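UDP-N-acetylglucosamine pyrophosphorylase (Entamoeba histolytica, PDB 3OC9) probably catalyses the formation of UDP-N-acetylglucosamine and diphosphate from UTP and N-acetylglucosamine 1-phosphate. Local coordinates at residues Asn155-Leu160 against Ile310-Val315; Arg352-Leu357 against Ile376-Phe381. One frame throughout, in Å; residues are numbered along the deposited sequence.

Contact 1. Residues Asn155-Leu160 against Ile310-Val315; sequences NGHGGL and IFFFDV. Unlike the reference sequence in segment 310-315: I310 (reference Met).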
ATOM      1  N   ASN A 155      -0.159  -9.378 -15.373  1.00 25.87           N
ATOM      2  CA  ASN A 155      -1.118  -8.604 -16.183  1.00 26.35           C
ATOM      3  C   ASN A 155      -1.431  -7.171 -15.685  1.00 26.15           C
ATOM      4  O   ASN A 155      -2.291  -6.501 -16.272  1.00 26.49           O
ATOM      5  CB  ASN A 155      -2.418  -9.399 -16.433  1.00 26.32           C
ATOM      6  CG  ASN A 155      -3.193  -9.719 -15.138  1.00 26.69           C
ATOM      7  OD1 ASN A 155      -2.817  -9.308 -14.045  1.00 25.92           O
ATOM      8  ND2 ASN A 155      -4.272 -10.490 -15.276  1.00 29.61           N
ATOM      9  N   GLY A 156      -0.723  -6.708 -14.646  1.00 25.68           N
ATOM     10  CA  GLY A 156      -0.924  -5.352 -14.066  1.00 24.82           C
ATOM     11  C   GLY A 156      -1.698  -5.376 -12.742  1.00 23.86           C
ATOM     12  O   GLY A 156      -2.388  -6.368 -12.446  1.00 23.09           O
ATOM     13  N   HIS A 157      -1.597  -4.312 -11.927  1.00 23.12           N
ATOM     14  CA  HIS A 157      -2.311  -4.337 -10.628  1.00 22.47           C
ATOM     15  C   HIS A 157      -3.850  -4.359 -10.741  1.00 21.48           C
ATOM     16  O   HIS A 157      -4.545  -4.736  -9.791  1.00 20.52           O
ATOM     17  CB  HIS A 157      -1.822  -3.271  -9.625  1.00 22.65           C
ATOM     18  CG  HIS A 157      -1.667  -1.887 -10.195  1.00 24.72           C
ATOM     19  ND1 HIS A 157      -2.595  -1.305 -11.036  1.00 25.56           N
ATOM     20  CD2 HIS A 157      -0.686  -0.966 -10.025  1.00 26.45           C
ATOM     21  CE1 HIS A 157      -2.201  -0.085 -11.355  1.00 23.52           C
ATOM     22  NE2 HIS A 157      -1.041   0.145 -10.760  1.00 28.47           N
ATOM     23  N   GLY A 158      -4.366  -3.975 -11.909  1.00 20.98           N
ATOM     24  CA  GLY A 158      -5.799  -4.101 -12.220  1.00 20.57           C
ATOM     25  C   GLY A 158      -6.296  -5.554 -12.266  1.00 20.51           C
ATOM     26  O   GLY A 158      -7.489  -5.811 -12.163  1.00 20.08           O
ATOM     27  N   GLY A 159      -5.374  -6.506 -12.414  1.00 20.53           N
ATOM     28  CA  GLY A 159      -5.724  -7.931 -12.369  1.00 21.10           C
ATOM     29  C   GLY A 159      -6.228  -8.434 -11.009  1.00 21.16           C
ATOM     30  O   GLY A 159      -6.732  -9.579 -10.904  1.00 21.81           O
ATOM     31  N   LEU A 160      -6.090  -7.596  -9.969  1.00 19.80           N
ATOM     32  CA  LEU A 160      -6.589  -7.918  -8.620  1.00 19.01           C
ATOM     33  C   LEU A 160      -8.042  -8.403  -8.591  1.00 18.98           C
ATOM     34  O   LEU A 160      -8.339  -9.449  -7.986  1.00 18.71           O
ATOM     35  CB  LEU A 160      -6.424  -6.710  -7.652  1.00 18.50           C
ATOM     36  CG  LEU A 160      -7.011  -6.841  -6.228  1.00 17.82           C
ATOM     37  CD1 LEU A 160      -6.293  -7.918  -5.392  1.00 19.71           C
ATOM     38  CD2 LEU A 160      -6.912  -5.498  -5.487  1.00 19.49           C
ATOM     39  N   ILE A 310      -3.440  -3.861 -17.231  1.00 24.03           N
ATOM     40  CA  ILE A 310      -4.670  -3.180 -16.759  1.00 23.75           C
ATOM     41  C   ILE A 310      -4.374  -2.570 -15.370  1.00 23.11           C
ATOM     42  O   ILE A 310      -3.554  -3.119 -14.603  1.00 23.30           O
ATOM     43  CB  ILE A 310      -5.926  -4.132 -16.735  1.00 23.95           C
ATOM     44  CG1 ILE A 310      -5.592  -5.471 -16.056  1.00 24.30           C
ATOM     45  CG2 ILE A 310      -6.502  -4.371 -18.189  1.00 25.85           C
ATOM     46  CD1 ILE A 310      -6.786  -6.442 -15.834  1.00 22.70           C
ATOM     47  N   PHE A 311      -5.016  -1.429 -15.056  1.00 22.68           N
ATOM     48  CA  PHE A 311      -4.689  -0.587 -13.862  1.00 22.58           C
ATOM     49  C   PHE A 311      -5.871  -0.561 -12.854  1.00 21.79           C
ATOM     50  O   PHE A 311      -7.017  -0.339 -13.253  1.00 22.19           O
ATOM     51  CB  PHE A 311      -4.395   0.876 -14.294  1.00 22.39           C
ATOM     52  CG  PHE A 311      -3.095   1.084 -15.075  1.00 23.80           C
ATOM     53  CD1 PHE A 311      -2.117   0.084 -15.178  1.00 25.00           C
ATOM     54  CD2 PHE A 311      -2.839   2.327 -15.656  1.00 24.91           C
ATOM     55  CE1 PHE A 311      -0.917   0.311 -15.884  1.00 26.76           C
ATOM     56  CE2 PHE A 311      -1.641   2.565 -16.352  1.00 26.56           C
ATOM     57  CZ  PHE A 311      -0.685   1.551 -16.459  1.00 27.19           C
ATOM     58  N   PHE A 312      -5.616  -0.797 -11.563  1.00 21.43           N
ATOM     59  CA  PHE A 312      -6.721  -0.956 -10.613  1.00 20.88           C
ATOM     60  C   PHE A 312      -7.575   0.314 -10.488  1.00 20.33           C
ATOM     61  O   PHE A 312      -8.788   0.220 -10.322  1.00 19.85           O
ATOM     62  CB  PHE A 312      -6.263  -1.481  -9.218  1.00 20.65           C
ATOM     63  CG  PHE A 312      -5.627  -0.433  -8.342  1.00 21.00           C
ATOM     64  CD1 PHE A 312      -6.407   0.542  -7.702  1.00 20.25           C
ATOM     65  CD2 PHE A 312      -4.245  -0.422  -8.154  1.00 23.00           C
ATOM     66  CE1 PHE A 312      -5.809   1.551  -6.905  1.00 22.54           C
ATOM     67  CE2 PHE A 312      -3.637   0.567  -7.357  1.00 24.83           C
ATOM     68  CZ  PHE A 312      -4.421   1.551  -6.732  1.00 22.75           C
ATOM     69  N   PHE A 313      -6.946   1.482 -10.616  1.00 20.39           N
ATOM     70  CA  PHE A 313      -7.671   2.761 -10.424  1.00 20.41           C
ATOM     71  C   PHE A 313      -8.650   3.112 -11.545  1.00 20.37           C
ATOM     72  O   PHE A 313      -9.512   3.996 -11.382  1.00 19.41           O
ATOM     73  CB  PHE A 313      -6.721   3.934 -10.047  1.00 20.82           C
ATOM     74  CG  PHE A 313      -5.521   4.084 -10.955  1.00 22.73           C
ATOM     75  CD1 PHE A 313      -4.275   3.582 -10.570  1.00 24.13           C
ATOM     76  CD2 PHE A 313      -5.635   4.728 -12.196  1.00 23.90           C
ATOM     77  CE1 PHE A 313      -3.153   3.708 -11.404  1.00 26.31           C
ATOM     78  CE2 PHE A 313      -4.511   4.874 -13.044  1.00 25.19           C
ATOM     79  CZ  PHE A 313      -3.269   4.353 -12.647  1.00 25.36           C
ATOM     80  N   ASP A 314      -8.573   2.402 -12.681  1.00 20.63           N
ATOM     81  CA  ASP A 314      -9.614   2.565 -13.712  1.00 20.95           C
ATOM     82  C   ASP A 314     -10.987   2.013 -13.289  1.00 21.27           C
ATOM     83  O   ASP A 314     -11.971   2.220 -14.007  1.00 21.65           O
ATOM     84  CB  ASP A 314      -9.178   1.960 -15.078  1.00 21.90           C
ATOM     85  CG  ASP A 314      -8.101   2.798 -15.787  1.00 24.70           C
ATOM     86  OD1 ASP A 314      -8.115   4.057 -15.683  1.00 24.61           O
ATOM     87  OD2 ASP A 314      -7.226   2.199 -16.473  1.00 24.95           O
ATOM     88  N   VAL A 315     -11.053   1.347 -12.124  1.00 20.53           N
ATOM     89  CA  VAL A 315     -12.335   0.875 -11.552  1.00 20.43           C
ATOM     90  C   VAL A 315     -13.114   1.975 -10.789  1.00 19.34           C
ATOM     91  O   VAL A 315     -14.328   1.850 -10.597  1.00 18.41           O
ATOM     92  CB  VAL A 315     -12.179  -0.421 -10.680  1.00 20.72           C
ATOM     93  CG1 VAL A 315     -11.881  -0.102  -9.208  1.00 21.14           C
ATOM     94  CG2 VAL A 315     -13.445  -1.293 -10.799  1.00 22.75           C
TER
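H157 and F312 both place CG between their own backbone N and carbonyl carbon (chi1 47° and 78°), and these folded-back torsions bring the imidazole against the start of the 3-10 turn 312-315. There ND1 of H157 accepts the backbone N-H of F312, with 3.1 Å between F312 N and H157 ND1; the bond is nearly straight, although the donor sits somewhat out of the imidazole plane. The phenyl edge of F312 meets one face of the same imidazole in an edge-to-face pair, with planes at 62° and F312 CD2 3.4 Å from H157 ND1. Next to ND1 in the ring, H157 CE1 lies 3.6 Å from F311 CA, close to the ring plane, and it also touches F313 CE1 at 3.9 Å. The imidazole is thus wedged among three phenylalanines, and the hydrogen bond at ND1 would restrict its rotation.

I310 joins the two backbones through both its N-H and its carbonyl. Its N donates to N155 O (3.0 Å, in the carbonyl plane), while I310 O receives G158 N at 2.9 Å, from above the plane of that carbonyl. The absence of a side chain at G158 allows a close approach, G158 CA standing 3.4 Å from F312 N. CD1 of I310 reaches back over the G158-G159 peptide. N155 OD1 is hydrogen-bonded to Q130. A 1,2-ethanediol molecule lies near G156 and may mark a pocket. Held in this way against the loop after strand 305-309 is NGHGG, between strand 149-154 and helix 160-166 of the GT-A-like nucleotidyltransferase fold, a glycine-rich turn that, as in related pyrophosphorylases, probably helps to line the nucleotide-sugar pocket.

Contact 2. Residues Arg352-Leu357 against Ile376-Phe381; sequences RDWYRL and ICEISF
Y355 and W354, neighbours on helix 347-364, divide the surface of segment 376-381 between them, with E378 set where they meet. The phenol of Y355 lies alongside the E378 side chain, both pointing the same way, and its OH donates to the anti lone pair of E378 OE2, at 2.7 Å. With E378 CG beside the backbone N (chi1 -56°), CG packs 3.5 Å from Y355 CE1. The same OE2 takes the backbone N-H of E63, so this buried carboxylate oxygen is gripped by two donors, consistent with an ionised glutamate. One face of the Y355 ring rests on the backbone at the start of the strand: I376 CA stands 22° off the ring normal in a CH-pi contact, with C377 N over the same face.

The helix lies nearly crosswise over strand 377-379, the short segments crossing at 78° and approaching to 7.3 Å; this strand belongs to a small parallel pair completed by the C-terminal strand 402-404. W354 CG lies anti to its amide nitrogen, which carries the indole out across the strand, past E378, whose CB is 3.9 Å from W354 CH2. The two side chains cross at about a right angle. Farther on, the rim of the indole meets I379 O, 3.4 Å from W354 CZ2. A water in the indole plane accepts the N-H of W354 NE1 at 3.1 Å and donates to I379 O, bridging side chain to strand. F381 presents its edge to W354 NE1, with CE1 3.5 Å away, while R75 makes a cation-pi contact with the F381 ring.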
ATOM      1  N   ARG A 352      15.149   8.337   8.555  1.00 30.07           N
ATOM      2  CA  ARG A 352      14.957   9.715   9.046  0.50 30.41           C
ATOM      3  C   ARG A 352      13.486  10.013   9.368  1.00 29.98           C
ATOM      4  O   ARG A 352      13.185  10.619  10.416  1.00 30.00           O
ATOM      5  CB  ARG A 352      15.516  10.730   8.028  0.50 31.69           C
ATOM      6  CG  ARG A 352      15.419  12.215   8.429  0.50 32.75           C
ATOM      7  CD  ARG A 352      15.834  13.156   7.285  0.50 35.94           C
ATOM      8  NE  ARG A 352      17.279  13.145   7.061  0.50 37.31           N
ATOM      9  CZ  ARG A 352      17.870  12.576   6.014  0.50 38.27           C
ATOM     10  NH1 ARG A 352      17.138  11.990   5.078  0.50 37.97           N
ATOM     11  NH2 ARG A 352      19.194  12.596   5.899  0.50 39.04           N
ATOM     12  N   ASP A 353      12.580   9.576   8.477  1.00 27.36           N
ATOM     13  CA  ASP A 353      11.137   9.817   8.626  1.00 26.25           C
ATOM     14  C   ASP A 353      10.541   8.990   9.800  1.00 25.48           C
ATOM     15  O   ASP A 353       9.772   9.521  10.612  1.00 25.42           O
ATOM     16  CB  ASP A 353      10.385   9.521   7.298  1.00 25.27           C
ATOM     17  CG  ASP A 353      10.589  10.608   6.207  1.00 27.45           C
ATOM     18  OD1 ASP A 353      10.914  11.770   6.526  1.00 28.70           O
ATOM     19  OD2 ASP A 353      10.384  10.295   5.009  1.00 25.49           O
ATOM     20  N   TRP A 354      10.918   7.708   9.899  1.00 24.59           N
ATOM     21  CA  TRP A 354      10.419   6.834  10.992  1.00 24.48           C
ATOM     22  C   TRP A 354      10.887   7.337  12.389  1.00 25.03           C
ATOM     23  O   TRP A 354      10.089   7.394  13.346  1.00 24.10           O
ATOM     24  CB  TRP A 354      10.786   5.353  10.727  1.00 24.09           C
ATOM     25  CG  TRP A 354      10.241   4.325  11.746  1.00 23.37           C
ATOM     26  CD1 TRP A 354       8.951   4.226  12.228  1.00 22.85           C
ATOM     27  CD2 TRP A 354      10.972   3.247  12.347  1.00 24.06           C
ATOM     28  NE1 TRP A 354       8.855   3.176  13.112  1.00 22.92           N
ATOM     29  CE2 TRP A 354      10.078   2.561  13.211  1.00 23.17           C
ATOM     30  CE3 TRP A 354      12.304   2.810  12.262  1.00 25.89           C
ATOM     31  CZ2 TRP A 354      10.467   1.454  13.969  1.00 23.47           C
ATOM     32  CZ3 TRP A 354      12.697   1.693  13.027  1.00 25.72           C
ATOM     33  CH2 TRP A 354      11.774   1.038  13.871  1.00 25.74           C
ATOM     34  N   TYR A 355      12.157   7.739  12.481  1.00 26.41           N
ATOM     35  CA  TYR A 355      12.715   8.275  13.733  1.00 28.05           C
ATOM     36  C   TYR A 355      11.986   9.554  14.193  1.00 28.09           C
ATOM     37  O   TYR A 355      11.683   9.694  15.380  1.00 28.48           O
ATOM     38  CB  TYR A 355      14.235   8.520  13.619  1.00 28.97           C
ATOM     39  CG  TYR A 355      15.124   7.278  13.525  1.00 31.09           C
ATOM     40  CD1 TYR A 355      14.603   5.987  13.695  1.00 33.38           C
ATOM     41  CD2 TYR A 355      16.503   7.400  13.271  1.00 33.31           C
ATOM     42  CE1 TYR A 355      15.426   4.839  13.599  1.00 34.64           C
ATOM     43  CE2 TYR A 355      17.337   6.257  13.180  1.00 35.95           C
ATOM     44  CZ  TYR A 355      16.790   4.986  13.346  1.00 36.99           C
ATOM     45  OH  TYR A 355      17.608   3.856  13.269  1.00 37.93           O
ATOM     46  N   ARG A 356      11.676  10.462  13.257  1.00 28.25           N
ATOM     47  CA  ARG A 356      11.001  11.727  13.594  1.00 29.04           C
ATOM     48  C   ARG A 356       9.550  11.500  14.057  1.00 28.61           C
ATOM     49  O   ARG A 356       9.085  12.151  15.010  1.00 28.99           O
ATOM     50  CB  ARG A 356      11.059  12.723  12.414  1.00 29.79           C
ATOM     51  CG  ARG A 356      12.456  13.323  12.163  1.00 33.46           C
ATOM     52  CD  ARG A 356      12.497  14.159  10.869  1.00 40.66           C
ATOM     53  NE  ARG A 356      13.844  14.653  10.572  1.00 45.59           N
ATOM     54  CZ  ARG A 356      14.151  15.473   9.563  1.00 49.14           C
ATOM     55  NH1 ARG A 356      13.213  15.910   8.723  1.00 49.73           N
ATOM     56  NH2 ARG A 356      15.407  15.861   9.388  1.00 51.63           N
ATOM     57  N   LEU A 357       8.840  10.579  13.390  1.00 26.38           N
ATOM     58  CA  LEU A 357       7.496  10.180  13.839  1.00 25.96           C
ATOM     59  C   LEU A 357       7.496   9.631  15.288  1.00 26.07           C
ATOM     60  O   LEU A 357       6.619   9.987  16.106  1.00 26.50           O
ATOM     61  CB  LEU A 357       6.879   9.155  12.859  1.00 24.81           C
ATOM     62  CG  LEU A 357       5.463   8.662  13.179  1.00 24.48           C
ATOM     63  CD1 LEU A 357       4.459   9.827  13.278  1.00 24.02           C
ATOM     64  CD2 LEU A 357       5.002   7.601  12.135  1.00 24.48           C
ATOM     65  N   ILE A 376      18.537   8.526  16.947  1.00 38.31           N
ATOM     66  CA  ILE A 376      17.908   7.174  16.942  1.00 36.51           C
ATOM     67  C   ILE A 376      16.727   7.024  17.921  1.00 35.74           C
ATOM     68  O   ILE A 376      16.880   7.223  19.125  1.00 35.62           O
ATOM     69  CB  ILE A 376      18.964   6.064  17.205  1.00 37.25           C
ATOM     70  CG1 ILE A 376      20.094   6.169  16.173  1.00 37.31           C
ATOM     71  CG2 ILE A 376      18.323   4.643  17.194  1.00 36.55           C
ATOM     72  CD1 ILE A 376      21.298   5.331  16.485  1.00 39.66           C
ATOM     73  N   CYS A 377      15.549   6.679  17.385  1.00 33.64           N
ATOM     74  CA  CYS A 377      14.357   6.401  18.199  1.00 32.65           C
ATOM     75  C   CYS A 377      13.560   5.298  17.480  1.00 31.51           C
ATOM     76  O   CYS A 377      12.856   5.601  16.518  1.00 31.14           O
ATOM     77  CB  CYS A 377      13.511   7.671  18.356  1.00 31.25           C
ATOM     78  SG  CYS A 377      12.083   7.630  19.509  1.00 32.60           S
ATOM     79  N   GLU A 378      13.721   4.046  17.920  1.00 31.24           N
ATOM     80  CA  GLU A 378      13.069   2.868  17.300  1.00 31.44           C
ATOM     81  C   GLU A 378      12.032   2.247  18.230  1.00 31.31           C
ATOM     82  O   GLU A 378      12.372   1.734  19.313  1.00 32.46           O
ATOM     83  CB  GLU A 378      14.088   1.786  16.894  1.00 32.13           C
ATOM     84  CG  GLU A 378      15.191   2.271  15.962  1.00 33.39           C
ATOM     85  CD  GLU A 378      15.918   1.155  15.203  1.00 33.80           C
ATOM     86  OE1 GLU A 378      15.650  -0.060  15.412  1.00 35.19           O
ATOM     87  OE2 GLU A 378      16.762   1.500  14.352  1.00 33.36           O
ATOM     88  N   ILE A 379      10.774   2.277  17.790  1.00 30.14           N
ATOM     89  CA  ILE A 379       9.642   1.750  18.552  1.00 29.58           C
ATOM     90  C   ILE A 379       8.972   0.624  17.751  1.00 29.33           C
ATOM     91  O   ILE A 379       8.423   0.876  16.671  1.00 29.05           O
ATOM     92  CB  ILE A 379       8.604   2.870  18.868  1.00 29.47           C
ATOM     93  CG1 ILE A 379       9.268   4.014  19.680  1.00 30.71           C
ATOM     94  CG2 ILE A 379       7.359   2.255  19.560  1.00 29.78           C
ATOM     95  CD1 ILE A 379       8.327   5.177  20.082  1.00 30.55           C
ATOM     96  N   SER A 380       9.017  -0.605  18.277  1.00 29.08           N
ATOM     97  CA  SER A 380       8.496  -1.782  17.549  1.00 29.32           C
ATOM     98  C   SER A 380       7.023  -1.624  17.157  1.00 28.41           C
ATOM     99  O   SER A 380       6.213  -1.161  17.964  1.00 27.61           O
ATOM    100  CB  SER A 380       8.663  -3.056  18.370  1.00 30.18           C
ATOM    101  OG  SER A 380       8.131  -4.173  17.655  1.00 31.25           O
ATOM    102  N   PHE A 381       6.691  -1.999  15.914  1.00 27.97           N
ATOM    103  CA  PHE A 381       5.286  -2.021  15.448  1.00 28.13           C
ATOM    104  C   PHE A 381       4.437  -2.992  16.303  1.00 28.20           C
ATOM    105  O   PHE A 381       3.198  -2.905  16.312  1.00 28.58           O
ATOM    106  CB  PHE A 381       5.200  -2.439  13.957  1.00 27.07           C
ATOM    107  CG  PHE A 381       5.450  -1.318  12.942  1.00 28.20           C
ATOM    108  CD1 PHE A 381       6.087  -0.124  13.283  1.00 29.45           C
ATOM    109  CD2 PHE A 381       5.080  -1.510  11.608  1.00 28.23           C
ATOM    110  CE1 PHE A 381       6.331   0.870  12.310  1.00 30.60           C
ATOM    111  CE2 PHE A 381       5.319  -0.534  10.637  1.00 28.89           C
ATOM    112  CZ  PHE A 381       5.940   0.665  10.994  1.00 30.12           C
TER
HETATM  113  O   HOH W   1       6.657   2.505  15.157  1.00 36.29           O

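How the contacts relate
The two contacts lie on opposite sides of the chain's centre, with their own centres 33 Å apart and their nearest atoms about 20 Å apart, and they do not touch. They follow in series: contact 1 closes with 310-315 before contact 2 opens at 352. Contact 1 is a long-range closure, bridging 149 intervening residues and joining loops beside the large mixed sheet, to which strands 149-154 and 322-326 belong. Contact 2 is more local, spanning 18 residues, and involves a separate parallel pair, 377-379 with 402-404. No strand or helix is shared; contact 1 holds a glycine-rich turn that probably lies at the substrate pocket, contact 2 packs the C-terminal part of the fold.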